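Local coordinates for protein DotI (Legionella pneumophila, PDB 3WZ4) that probably serves as a component of the inner-membrane complex of the type IVB secretion system, this chain being its periplasmic domain, at residues Gln34-Phe39 with Glu43-Phe48; Ile19-Tyr24 with Ser132-Gly137; Leu11-Gln16 with Met115-Val120; Asp59-Lys64 with Val98-Ala103; Asp7-Gln12 with Ser125-Gly130. One frame throughout, in Å; residues are numbered along the deposited sequence.

Interaction 1: Gln34-Phe39 with Glu43-Phe48; sequences QASSGF and EGWDQF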
# COMPACT_ATOMS: atom_id res chain seq x y z
N GLN A 34 4.32 -7.30 -8.68
CA GLN A 34 3.32 -8.33 -8.87
C GLN A 34 2.98 -9.09 -7.58
O GLN A 34 1.83 -9.50 -7.41
CB GLN A 34 3.72 -9.30 -9.99
CG GLN A 34 2.51 -9.94 -10.65
CD GLN A 34 1.37 -8.95 -10.83
OE1 GLN A 34 1.48 -7.99 -11.59
NE2 GLN A 34 0.28 -9.18 -10.12
N ALA A 35 3.94 -9.23 -6.68
CA ALA A 35 3.70 -9.94 -5.42
C ALA A 35 2.67 -9.22 -4.56
O ALA A 35 2.11 -9.81 -3.63
CB ALA A 35 5.01 -10.12 -4.65
N SER A 36 2.40 -7.96 -4.88
CA SER A 36 1.49 -7.17 -4.06
C SER A 36 0.05 -7.16 -4.57
O SER A 36 -0.84 -6.69 -3.88
CB SER A 36 2.00 -5.73 -3.95
OG SER A 36 1.88 -5.07 -5.20
N SER A 37 -0.17 -7.69 -5.77
CA SER A 37 -1.50 -7.67 -6.37
C SER A 37 -2.55 -8.35 -5.49
O SER A 37 -3.74 -8.01 -5.55
CB SER A 37 -1.48 -8.32 -7.76
OG SER A 37 -1.37 -9.73 -7.67
N GLY A 38 -2.11 -9.29 -4.66
CA GLY A 38 -3.01 -10.01 -3.78
C GLY A 38 -3.62 -9.15 -2.69
O GLY A 38 -4.68 -9.49 -2.16
N PHE A 39 -2.96 -8.05 -2.36
CA PHE A 39 -3.48 -7.12 -1.36
C PHE A 39 -4.68 -6.35 -1.90
O PHE A 39 -5.46 -5.79 -1.13
CB PHE A 39 -2.40 -6.11 -0.95
CG PHE A 39 -1.29 -6.69 -0.13
CD1 PHE A 39 -1.55 -7.28 1.10
CD2 PHE A 39 0.02 -6.64 -0.57
CE1 PHE A 39 -0.53 -7.81 1.86
CE2 PHE A 39 1.05 -7.16 0.19
CZ PHE A 39 0.77 -7.75 1.41
N GLU A 43 -10.83 -3.45 -8.59
CA GLU A 43 -10.76 -2.02 -8.86
C GLU A 43 -9.58 -1.36 -8.14
O GLU A 43 -9.05 -0.35 -8.60
CB GLU A 43 -12.07 -1.32 -8.48
CG GLU A 43 -12.36 -1.27 -6.99
CD GLU A 43 -12.90 -2.58 -6.45
OE1 GLU A 43 -13.12 -3.52 -7.25
OE2 GLU A 43 -13.12 -2.68 -5.22
N GLY A 44 -9.17 -1.93 -7.01
CA GLY A 44 -8.04 -1.41 -6.27
C GLY A 44 -6.74 -1.56 -7.03
O GLY A 44 -5.89 -0.67 -7.02
N TRP A 45 -6.59 -2.70 -7.70
CA TRP A 45 -5.39 -2.99 -8.47
C TRP A 45 -5.26 -2.05 -9.66
O TRP A 45 -4.17 -1.60 -9.99
CB TRP A 45 -5.40 -4.46 -8.92
CG TRP A 45 -4.17 -4.89 -9.66
CD1 TRP A 45 -4.11 -5.40 -10.93
CD2 TRP A 45 -2.82 -4.87 -9.18
NE1 TRP A 45 -2.81 -5.69 -11.27
CE2 TRP A 45 -2.00 -5.38 -10.21
CE3 TRP A 45 -2.23 -4.47 -7.98
CZ2 TRP A 45 -0.62 -5.49 -10.07
CZ3 TRP A 45 -0.86 -4.59 -7.84
CH2 TRP A 45 -0.07 -5.10 -8.89
N ASP A 46 -6.39 -1.76 -10.31
CA ASP A 46 -6.40 -0.82 -11.43
C ASP A 46 -5.97 0.58 -10.98
O ASP A 46 -5.16 1.23 -11.64
CB ASP A 46 -7.78 -0.76 -12.07
CG ASP A 46 -8.12 -2.02 -12.84
OD1 ASP A 46 -7.19 -2.77 -13.20
OD2 ASP A 46 -9.32 -2.25 -13.09
N GLN A 47 -6.51 1.03 -9.86
CA GLN A 47 -6.21 2.36 -9.33
C GLN A 47 -4.76 2.44 -8.86
O GLN A 47 -4.07 3.44 -9.09
CB GLN A 47 -7.17 2.71 -8.20
CG GLN A 47 -6.99 4.11 -7.63
CD GLN A 47 -6.11 4.13 -6.40
OE1 GLN A 47 -6.07 3.17 -5.63
NE2 GLN A 47 -5.41 5.24 -6.19
N PHE A 48 -4.29 1.38 -8.21
CA PHE A 48 -2.91 1.33 -7.73
C PHE A 48 -1.93 1.36 -8.90
O PHE A 48 -0.93 2.06 -8.86
CB PHE A 48 -2.69 0.09 -6.87
CG PHE A 48 -1.28 -0.06 -6.38
CD1 PHE A 48 -0.80 0.72 -5.34
CD2 PHE A 48 -0.43 -1.00 -6.94
CE1 PHE A 48 0.49 0.57 -4.88
CE2 PHE A 48 0.87 -1.15 -6.49
CZ PHE A 48 1.33 -0.36 -5.45
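S37 lies against one face of the W45 indole, and this is where the contact is tight. Its CB stands 3.6 Å from the centroid of the W45 six-membered ring, only 6° off the ring normal, a CH-pi contact over the face, and S37 CA comes to 3.5 Å from W45 CZ3. W45 reaches across because CG is anti to the backbone N (chi1 -177°), which sends the indole out from helix 42-54 toward the chain that follows helix 29-35. S36 meets the same ring differently: its OG sits at the edge, near the ring plane, 3.8 Å from W45 CZ3, and is hydrogen-bonded to L33 O in the turn before. The opposite extreme is Q34 on the solvent side. Exposed and modelled in two conformers, it passes the six-membered ring only in an uncertain way, so this flank is loosely held. F48, one turn on from W45, has its CE2 4.2 Å from S36 OG; it also stacks on F40 and meets F134 edge-to-face. With no polar bond joining the two segments, the contact rests on dispersion and on weakly polarised C-H groups of a serine over an electron-rich indole.

Interaction 2: Ile19-Tyr24 with Ser132-Gly137; sequences IAAFTY and SQFVVG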
# COMPACT_ATOMS: atom_id res chain seq x y z
N ILE A 19 3.53 -0.79 3.82
CA ILE A 19 4.98 -0.94 3.82
C ILE A 19 5.46 -1.68 2.57
O ILE A 19 6.45 -1.29 1.95
CB ILE A 19 5.48 -1.69 5.08
CG1 ILE A 19 5.06 -0.93 6.34
CG2 ILE A 19 6.99 -1.87 5.03
CD1 ILE A 19 5.63 0.48 6.43
N ALA A 20 4.75 -2.75 2.21
CA ALA A 20 5.11 -3.54 1.04
C ALA A 20 5.16 -2.68 -0.23
O ALA A 20 6.03 -2.86 -1.08
CB ALA A 20 4.14 -4.69 0.86
N ALA A 21 4.23 -1.74 -0.33
CA ALA A 21 4.16 -0.86 -1.50
C ALA A 21 5.40 0.02 -1.64
O ALA A 21 5.71 0.49 -2.72
CB ALA A 21 2.91 -0.00 -1.43
N PHE A 22 6.11 0.24 -0.53
CA PHE A 22 7.31 1.07 -0.57
C PHE A 22 8.56 0.26 -0.25
O PHE A 22 9.52 0.77 0.33
CB PHE A 22 7.18 2.25 0.39
CG PHE A 22 6.18 3.28 -0.06
CD1 PHE A 22 6.56 4.30 -0.92
CD2 PHE A 22 4.86 3.21 0.36
CE1 PHE A 22 5.65 5.24 -1.34
CE2 PHE A 22 3.94 4.16 -0.07
CZ PHE A 22 4.34 5.17 -0.92
N THR A 23 8.54 -1.02 -0.62
CA THR A 23 9.68 -1.90 -0.40
C THR A 23 10.08 -2.59 -1.70
O THR A 23 9.60 -3.69 -1.99
CB THR A 23 9.37 -2.95 0.69
OG1 THR A 23 8.94 -2.29 1.89
CG2 THR A 23 10.61 -3.78 1.01
N TYR A 24 10.93 -1.94 -2.48
CA TYR A 24 11.37 -2.47 -3.76
C TYR A 24 12.64 -1.76 -4.22
O TYR A 24 13.14 -0.86 -3.54
CB TYR A 24 10.27 -2.31 -4.81
CG TYR A 24 9.99 -0.87 -5.19
CD1 TYR A 24 9.13 -0.08 -4.44
CD2 TYR A 24 10.59 -0.30 -6.31
CE1 TYR A 24 8.87 1.23 -4.79
CE2 TYR A 24 10.34 1.02 -6.66
CZ TYR A 24 9.49 1.78 -5.90
OH TYR A 24 9.23 3.09 -6.25
N SER A 132 -9.26 -1.27 -2.04
CA SER A 132 -9.98 -0.71 -3.18
C SER A 132 -9.43 0.65 -3.60
O SER A 132 -9.55 1.06 -4.75
CB SER A 132 -11.48 -0.59 -2.87
OG SER A 132 -12.10 -1.86 -2.92
N GLN A 133 -8.82 1.36 -2.65
CA GLN A 133 -8.20 2.64 -2.95
C GLN A 133 -6.94 2.83 -2.13
O GLN A 133 -6.92 2.57 -0.93
CB GLN A 133 -9.17 3.80 -2.71
CG GLN A 133 -8.62 5.14 -3.17
CD GLN A 133 -9.59 6.29 -2.95
OE1 GLN A 133 -10.12 6.46 -1.85
NE2 GLN A 133 -9.82 7.08 -3.99
N PHE A 134 -5.89 3.28 -2.80
CA PHE A 134 -4.59 3.49 -2.17
C PHE A 134 -4.16 4.92 -2.46
O PHE A 134 -3.83 5.27 -3.59
CB PHE A 134 -3.58 2.50 -2.75
CG PHE A 134 -2.32 2.37 -1.95
CD1 PHE A 134 -1.27 3.26 -2.12
CD2 PHE A 134 -2.18 1.35 -1.02
CE1 PHE A 134 -0.11 3.13 -1.39
CE2 PHE A 134 -1.01 1.22 -0.28
CZ PHE A 134 0.02 2.11 -0.47
N VAL A 135 -4.17 5.76 -1.43
CA VAL A 135 -3.83 7.17 -1.61
C VAL A 135 -2.62 7.58 -0.77
O VAL A 135 -2.56 7.31 0.43
CB VAL A 135 -5.02 8.09 -1.29
CG1 VAL A 135 -4.60 9.54 -1.36
CG2 VAL A 135 -6.17 7.81 -2.24
N VAL A 136 -1.66 8.22 -1.42
CA VAL A 136 -0.45 8.69 -0.75
C VAL A 136 -0.40 10.21 -0.76
O VAL A 136 -0.73 10.84 -1.76
CB VAL A 136 0.82 8.13 -1.42
CG1 VAL A 136 2.07 8.67 -0.72
CG2 VAL A 136 0.81 6.61 -1.40
N GLY A 137 0.02 10.79 0.36
CA GLY A 137 0.17 12.23 0.47
C GLY A 137 1.24 12.58 1.47
O GLY A 137 1.73 11.70 2.19
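I19 O is gripped twice: F22 N donates to it over 2.9 Å and T23 OG1 over 2.7 Å, the two coming from opposite faces of the carbonyl plane. The hydroxyl stands 48° out of that plane, with a C=O...O angle of 130°. Both bonds fix the backbone where it leaves helix 7-21. A21, in the last turn, points at strand 129-138, and the F22 ring reaches the strand with its far end. A21 CB meets the tip of the F134 ring, 3.7 Å from F134 CZ. A chi1 of -165° stretches the F134 ring away from its own amide nitrogen, pushing it off the strand toward the helix. F22 and V136 approach from opposite directions, and V136 CG2 lies in the plane of the F22 ring at its edge, 3.8 Å from F22 CZ. Between the two phenylalanines the packing is slacker, F22 CE2 to F134 CE1 being 4.4 Å. F22 also packs on I96 and V98 of strand 87-101, while F134 meets F48 edge-to-face, so the cluster continues beyond the two segments. Just before F134 the strand turns a corner at a classic beta bulge, where S132 and Q133 both face L116. A long N-terminal helix laid on a curved antiparallel sheet is the arrangement of the NTF2-like fold, the clan of this family.

Interaction 3: Leu11-Gln16 with Met115-Val120; sequences LQWANQ and MLITRV
I117 holds CG1 beside its backbone N (chi1 -65°) with an extended chi2, which carries CD1 straight out from strand 106-119 to A14 and W13 on the helix. W13 answers with a chi1 of -174°, swinging the indole clear of its own amide nitrogen until its six-membered ring reaches the isoleucine. The setting is that of an NTF2-like domain: helix 7-21 lies over the concave antiparallel sheet, its axis here 10.7 Å from that of the strand, with an angle of 127° between their directions. A14 points at the strand and takes two of its side chains. Its CB meets I117 CD1 at 3.7 Å and M115 CE, the methyl of a selenomethionine, at 3.6 Å. I117 CD1 also lies in the plane of the W13 ring at its edge, 3.7 Å from W13 CZ3, so one methyl touches both neighbours on the helix. The contact is buried and entirely apolar between side chains, extended by I129 and I131 of the adjoining strand, which pack on W13, and by V92, which packs on A14. M115 bends at chi3, and its CE methyl arrives 3.4 Å from A14 O.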
# COMPACT_ATOMS: atom_id res chain seq x y z
N LEU A 11 -6.12 -3.69 10.65
CA LEU A 11 -5.09 -2.68 10.82
C LEU A 11 -3.68 -3.24 10.57
O LEU A 11 -2.93 -2.71 9.76
CB LEU A 11 -5.18 -2.03 12.20
CG LEU A 11 -6.34 -1.05 12.39
CD1 LEU A 11 -6.70 -0.89 13.85
CD2 LEU A 11 -6.02 0.29 11.76
N GLN A 12 -3.34 -4.31 11.28
CA GLN A 12 -2.04 -4.95 11.09
C GLN A 12 -1.82 -5.26 9.61
O GLN A 12 -0.73 -5.05 9.08
CB GLN A 12 -1.92 -6.24 11.91
CG GLN A 12 -1.95 -6.02 13.42
CD GLN A 12 -1.33 -7.18 14.18
OE1 GLN A 12 -0.38 -7.81 13.70
NE2 GLN A 12 -1.86 -7.47 15.36
N TRP A 13 -2.87 -5.74 8.96
CA TRP A 13 -2.81 -6.07 7.54
C TRP A 13 -2.56 -4.83 6.68
O TRP A 13 -1.73 -4.86 5.77
CB TRP A 13 -4.11 -6.75 7.13
CG TRP A 13 -4.12 -7.27 5.72
CD1 TRP A 13 -3.67 -8.49 5.30
CD2 TRP A 13 -4.60 -6.60 4.56
NE1 TRP A 13 -3.85 -8.61 3.94
CE2 TRP A 13 -4.42 -7.47 3.47
CE3 TRP A 13 -5.18 -5.34 4.34
CZ2 TRP A 13 -4.79 -7.12 2.17
CZ3 TRP A 13 -5.54 -5.00 3.05
CH2 TRP A 13 -5.34 -5.89 1.98
N ALA A 14 -3.27 -3.74 6.98
CA ALA A 14 -3.11 -2.49 6.25
C ALA A 14 -1.69 -1.96 6.41
O ALA A 14 -1.12 -1.38 5.49
CB ALA A 14 -4.13 -1.46 6.72
N ASN A 15 -1.13 -2.15 7.60
CA ASN A 15 0.25 -1.78 7.89
C ASN A 15 1.21 -2.52 6.96
O ASN A 15 2.12 -1.92 6.40
CB ASN A 15 0.58 -2.09 9.35
CG ASN A 15 1.95 -1.58 9.77
OD1 ASN A 15 2.81 -1.30 8.93
ND2 ASN A 15 2.16 -1.45 11.07
N GLN A 16 0.99 -3.82 6.81
CA GLN A 16 1.83 -4.64 5.94
C GLN A 16 1.74 -4.19 4.49
O GLN A 16 2.76 -4.03 3.81
CB GLN A 16 1.42 -6.11 6.03
CG GLN A 16 1.39 -6.67 7.44
CD GLN A 16 0.83 -8.09 7.48
OE1 GLN A 16 -0.02 -8.40 8.32
NE2 GLN A 16 1.30 -8.94 6.58
N MSE A 115 -6.02 4.21 2.95
CA MSE A 115 -6.53 3.05 2.22
C MSE A 115 -8.01 2.81 2.49
O MSE A 115 -8.47 2.92 3.63
CB MSE A 115 -5.73 1.80 2.60
CG MSE A 115 -4.26 1.82 2.20
SE MSE A 115 -3.20 0.46 3.14
CE MSE A 115 -2.98 1.38 4.85
N LEU A 116 -8.74 2.49 1.44
CA LEU A 116 -10.09 1.97 1.60
C LEU A 116 -10.01 0.45 1.48
O LEU A 116 -9.61 -0.08 0.45
CB LEU A 116 -11.05 2.55 0.56
CG LEU A 116 -12.48 2.00 0.59
CD1 LEU A 116 -13.15 2.31 1.92
CD2 LEU A 116 -13.30 2.54 -0.57
N ILE A 117 -10.38 -0.24 2.55
CA ILE A 117 -10.31 -1.70 2.57
C ILE A 117 -11.71 -2.29 2.62
O ILE A 117 -12.55 -1.86 3.41
CB ILE A 117 -9.48 -2.20 3.77
CG1 ILE A 117 -8.02 -1.74 3.62
CG2 ILE A 117 -9.57 -3.71 3.90
CD1 ILE A 117 -7.13 -2.16 4.76
N THR A 118 -11.97 -3.28 1.76
CA THR A 118 -13.29 -3.89 1.70
C THR A 118 -13.24 -5.41 1.77
O THR A 118 -12.30 -6.04 1.29
CB THR A 118 -14.04 -3.48 0.42
OG1 THR A 118 -13.36 -4.02 -0.72
CG2 THR A 118 -14.09 -1.96 0.29
N ARG A 119 -14.27 -6.00 2.37
CA ARG A 119 -14.41 -7.44 2.40
C ARG A 119 -14.69 -7.96 0.99
O ARG A 119 -15.52 -7.40 0.28
CB ARG A 119 -15.55 -7.85 3.33
CG ARG A 119 -15.36 -7.42 4.76
CD ARG A 119 -15.29 -8.63 5.67
NE ARG A 119 -16.35 -9.59 5.39
CZ ARG A 119 -16.51 -10.74 6.03
NH1 ARG A 119 -15.66 -11.09 7.00
NH2 ARG A 119 -17.51 -11.56 5.70
N VAL A 120 -13.99 -9.01 0.60
CA VAL A 120 -14.22 -9.65 -0.68
C VAL A 120 -14.33 -11.16 -0.48
O VAL A 120 -14.20 -11.65 0.64
CB VAL A 120 -13.09 -9.35 -1.69
CG1 VAL A 120 -13.10 -7.88 -2.07
CG2 VAL A 120 -11.74 -9.76 -1.12

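Interaction 4: Asp59-Lys64 with Val98-Ala103; sequences DAVKAK and VTYQSA
V61 CG2 touches the Y100 ring at its edge, near the ring plane, and is 4.1 Å from Y100 CD2. It stands equally far from CE2 of that ring, so the methyl is set against the CD2-CE2 side of the tyrosine, and the two side chains cross at about a right angle. This is a light, apolar touch. The second link is polar and runs through water 1: the water donates to K64 O over 2.8 Å and is bonded to S102 OG at 2.7 Å. K64 O and S102 CB come no nearer than 4.2 Å, so the water fills the step between the helix end and the residue just past the strand.

Behind the first shell, torsions and turn bonds set the groups. Y100 keeps CG anti to its carbonyl carbon (chi1 -61°), which directs the ring across to V61. S102 OG is also bonded by the backbone N atoms of S104 and E105, which hold the hydroxyl within the turn leading out of the strand. On the helix, K64 N donates to A60 O, keeping the last turn wound as the K64 carbonyl meets the water. Farther out, L66 packs on Y100 and S102. Helix 57-63 thus rests against the end of strand 87-101, and strand 67-84, which follows the helix and pairs with 87-101, packs on both through V68.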
# COMPACT_ATOMS: atom_id res chain seq x y z
N ASP A 59 10.50 5.46 -12.35
CA ASP A 59 11.46 5.94 -13.34
C ASP A 59 12.75 6.41 -12.69
O ASP A 59 13.84 6.16 -13.21
CB ASP A 59 10.86 7.06 -14.19
CG ASP A 59 9.86 6.54 -15.21
OD1 ASP A 59 10.09 5.45 -15.76
OD2 ASP A 59 8.84 7.23 -15.46
N ALA A 60 12.63 7.09 -11.55
CA ALA A 60 13.79 7.58 -10.82
C ALA A 60 14.53 6.45 -10.11
O ALA A 60 15.76 6.45 -10.04
CB ALA A 60 13.37 8.65 -9.83
N VAL A 61 13.78 5.50 -9.57
CA VAL A 61 14.37 4.36 -8.90
C VAL A 61 15.26 3.58 -9.87
O VAL A 61 16.38 3.22 -9.53
CB VAL A 61 13.29 3.42 -8.31
CG1 VAL A 61 13.91 2.11 -7.87
CG2 VAL A 61 12.58 4.11 -7.15
N LYS A 62 14.75 3.34 -11.07
CA LYS A 62 15.51 2.65 -12.10
C LYS A 62 16.69 3.49 -12.59
O LYS A 62 17.82 3.01 -12.66
CB LYS A 62 14.61 2.26 -13.28
CG LYS A 62 13.51 1.27 -12.91
CD LYS A 62 12.52 1.05 -14.05
CE LYS A 62 13.10 0.18 -15.15
NZ LYS A 62 12.06 -0.21 -16.15
N ALA A 63 16.42 4.75 -12.91
CA ALA A 63 17.45 5.65 -13.42
C ALA A 63 18.61 5.82 -12.44
O ALA A 63 19.78 5.73 -12.81
CB ALA A 63 16.85 7.00 -13.78
N LYS A 64 18.28 6.09 -11.18
CA LYS A 64 19.29 6.30 -10.15
C LYS A 64 19.64 5.00 -9.42
O LYS A 64 20.45 5.00 -8.50
CB LYS A 64 18.83 7.37 -9.16
CG LYS A 64 18.58 8.73 -9.79
CD LYS A 64 18.07 9.73 -8.76
CE LYS A 64 17.81 11.08 -9.40
NZ LYS A 64 17.32 12.07 -8.41
N VAL A 98 9.52 7.10 4.17
CA VAL A 98 10.05 6.39 3.02
C VAL A 98 11.49 6.80 2.76
O VAL A 98 11.84 7.97 2.86
CB VAL A 98 9.20 6.64 1.76
CG1 VAL A 98 9.72 5.82 0.59
CG2 VAL A 98 7.73 6.32 2.03
N THR A 99 12.33 5.82 2.43
CA THR A 99 13.74 6.06 2.14
C THR A 99 14.14 5.57 0.75
O THR A 99 14.01 4.39 0.44
CB THR A 99 14.64 5.39 3.19
OG1 THR A 99 14.37 5.94 4.49
CG2 THR A 99 16.11 5.61 2.86
N TYR A 100 14.62 6.50 -0.08
CA TYR A 100 15.20 6.17 -1.38
C TYR A 100 16.70 6.36 -1.29
O TYR A 100 17.17 7.46 -1.03
CB TYR A 100 14.64 7.10 -2.45
CG TYR A 100 13.14 7.03 -2.65
CD1 TYR A 100 12.28 7.73 -1.81
CD2 TYR A 100 12.59 6.28 -3.68
CE1 TYR A 100 10.91 7.68 -1.98
CE2 TYR A 100 11.21 6.22 -3.86
CZ TYR A 100 10.38 6.92 -3.01
OH TYR A 100 9.02 6.87 -3.19
N GLN A 101 17.48 5.30 -1.51
CA GLN A 101 18.92 5.42 -1.32
C GLN A 101 19.78 4.56 -2.24
O GLN A 101 19.31 3.58 -2.83
CB GLN A 101 19.30 5.16 0.13
CG GLN A 101 19.21 3.71 0.55
CD GLN A 101 19.53 3.51 2.02
OE1 GLN A 101 20.67 3.69 2.45
NE2 GLN A 101 18.52 3.14 2.80
N SER A 102 21.04 4.95 -2.34
CA SER A 102 22.06 4.23 -3.09
C SER A 102 23.42 4.63 -2.54
O SER A 102 23.50 5.28 -1.50
CB SER A 102 21.98 4.58 -4.58
OG SER A 102 22.31 5.94 -4.79
N ALA A 103 24.48 4.24 -3.23
CA ALA A 103 25.82 4.62 -2.81
C ALA A 103 25.99 6.14 -2.84
O ALA A 103 26.71 6.71 -2.02
CB ALA A 103 26.87 3.95 -3.69
O HOH W 1 22.11 6.86 -7.31

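Interaction 5: Asp7-Gln12 with Ser125-Gly130; sequences DSAVLQ and SPRGIG
The type I beta turn S125 to G128, which leads into strand 129-138, meets the first turns of helix 7-21 through R127 and I129. G128 N donates to S125 O over 2.7 Å to close the turn, and R127, inside it, reaches toward the helix. Its chi1 of -169° carries the chain off opposite the amide nitrogen, and after a bend at chi2 the arginine brings NH2 to 3.6 Å from A9 O and 3.9 Å from A9 CB. The direct approach of the guanidinium to the carbonyl is oblique; water 2 makes the bonded connection instead. It donates to A9 O over 2.6 Å and, lying in the guanidinium plane at its edge, accepts from R127 NH2 at 3.1 Å. A second amino group, R127 NH1, is bonded to Q5 OE1 just ahead of the helix, so both terminal nitrogens are engaged and the rotation of the guanidinium is probably fixed.

In this NTF2-like fold the N-terminal helix packs on the sheet, and strand 129-138 is the edge strand of that sheet beside strand 106-119. I129 works at this interface: its CD1 meets V10 CG2 at 4.2 Å and also lies over one face of the R127 guanidinium, 4.0 Å above its plane and offset toward the rim. W90 of strand 87-101 packs on both V10 and I129, and W13 packs on I129 and R127.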
# COMPACT_ATOMS: atom_id res chain seq x y z
N ASP A 7 -11.07 -5.50 13.69
CA ASP A 7 -10.49 -4.18 13.44
C ASP A 7 -8.97 -4.24 13.57
O ASP A 7 -8.25 -3.74 12.70
CB ASP A 7 -11.07 -3.15 14.42
CG ASP A 7 -12.39 -2.57 13.95
OD1 ASP A 7 -12.98 -3.09 12.98
OD2 ASP A 7 -12.84 -1.57 14.56
N SER A 8 -8.49 -4.85 14.64
CA SER A 8 -7.06 -4.94 14.90
C SER A 8 -6.35 -5.75 13.83
O SER A 8 -5.24 -5.42 13.42
CB SER A 8 -6.79 -5.55 16.28
OG SER A 8 -7.21 -6.90 16.31
N ALA A 9 -7.00 -6.81 13.37
CA ALA A 9 -6.45 -7.64 12.30
C ALA A 9 -6.34 -6.86 11.00
O ALA A 9 -5.31 -6.90 10.32
CB ALA A 9 -7.30 -8.88 12.10
N VAL A 10 -7.41 -6.15 10.65
CA VAL A 10 -7.43 -5.34 9.44
C VAL A 10 -6.35 -4.27 9.48
O VAL A 10 -5.72 -3.97 8.46
CB VAL A 10 -8.81 -4.67 9.23
CG1 VAL A 10 -8.74 -3.66 8.10
CG2 VAL A 10 -9.88 -5.72 8.97
N LEU A 11 -6.12 -3.69 10.65
CA LEU A 11 -5.09 -2.68 10.82
C LEU A 11 -3.68 -3.24 10.57
O LEU A 11 -2.93 -2.71 9.76
CB LEU A 11 -5.18 -2.03 12.20
CG LEU A 11 -6.34 -1.05 12.39
CD1 LEU A 11 -6.70 -0.89 13.85
CD2 LEU A 11 -6.02 0.29 11.76
N GLN A 12 -3.34 -4.31 11.28
CA GLN A 12 -2.04 -4.95 11.09
C GLN A 12 -1.82 -5.26 9.61
O GLN A 12 -0.73 -5.05 9.08
CB GLN A 12 -1.92 -6.24 11.91
CG GLN A 12 -1.95 -6.02 13.42
CD GLN A 12 -1.33 -7.18 14.18
OE1 GLN A 12 -0.38 -7.81 13.70
NE2 GLN A 12 -1.86 -7.47 15.36
N SER A 125 -9.52 -14.19 -2.90
CA SER A 125 -8.57 -13.55 -2.00
C SER A 125 -8.67 -14.19 -0.63
O SER A 125 -9.50 -13.79 0.19
CB SER A 125 -8.86 -12.05 -1.90
OG SER A 125 -7.86 -11.39 -1.15
N PRO A 126 -7.82 -15.19 -0.37
CA PRO A 126 -7.83 -15.99 0.87
C PRO A 126 -7.92 -15.14 2.14
O PRO A 126 -8.45 -15.60 3.15
CB PRO A 126 -6.49 -16.72 0.81
CG PRO A 126 -6.21 -16.86 -0.64
CD PRO A 126 -6.73 -15.60 -1.27
N ARG A 127 -7.40 -13.92 2.09
CA ARG A 127 -7.44 -13.04 3.25
C ARG A 127 -8.86 -12.56 3.55
O ARG A 127 -9.19 -12.27 4.70
CB ARG A 127 -6.51 -11.85 3.05
CG ARG A 127 -6.28 -11.03 4.31
CD ARG A 127 -5.85 -11.91 5.48
NE ARG A 127 -5.59 -11.13 6.68
CZ ARG A 127 -6.53 -10.69 7.51
NH1 ARG A 127 -7.81 -10.96 7.28
NH2 ARG A 127 -6.19 -9.98 8.58
N GLY A 128 -9.69 -12.49 2.52
CA GLY A 128 -11.08 -12.09 2.68
C GLY A 128 -11.28 -10.59 2.57
O GLY A 128 -12.40 -10.10 2.56
N ILE A 129 -10.17 -9.86 2.51
CA ILE A 129 -10.22 -8.41 2.35
C ILE A 129 -9.20 -7.97 1.31
O ILE A 129 -8.22 -8.67 1.05
CB ILE A 129 -9.92 -7.68 3.68
CG1 ILE A 129 -8.60 -8.18 4.28
CG2 ILE A 129 -11.07 -7.86 4.67
CD1 ILE A 129 -8.16 -7.40 5.49
N GLY A 130 -9.45 -6.80 0.72
CA GLY A 130 -8.55 -6.22 -0.26
C GLY A 130 -8.65 -4.71 -0.30
O GLY A 130 -9.65 -4.13 0.12
O HOH W 2 -3.90 -9.04 10.41

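In the fold
From the N terminus, helix 7-21 opens three of the contacts. Its first turns reach the late turn and strand in interaction 5, its middle meets strand 106-119 in interaction 3, and its last turn and the residue after it meet strand 129-138 in interaction 2. Each closes a loop of about a hundred residues. Interactions 3 and 5 start from the same part of the helix and share L11 and Q12, while interaction 2 crosses both. Interaction 1 joins helix 29-35 to helix 42-54 and lies nested inside all three loops. Interaction 4, following interaction 1 in series and likewise nested, ties helix 57-63 to the far end of the sheet, its centre about 30 Å from that of interaction 5.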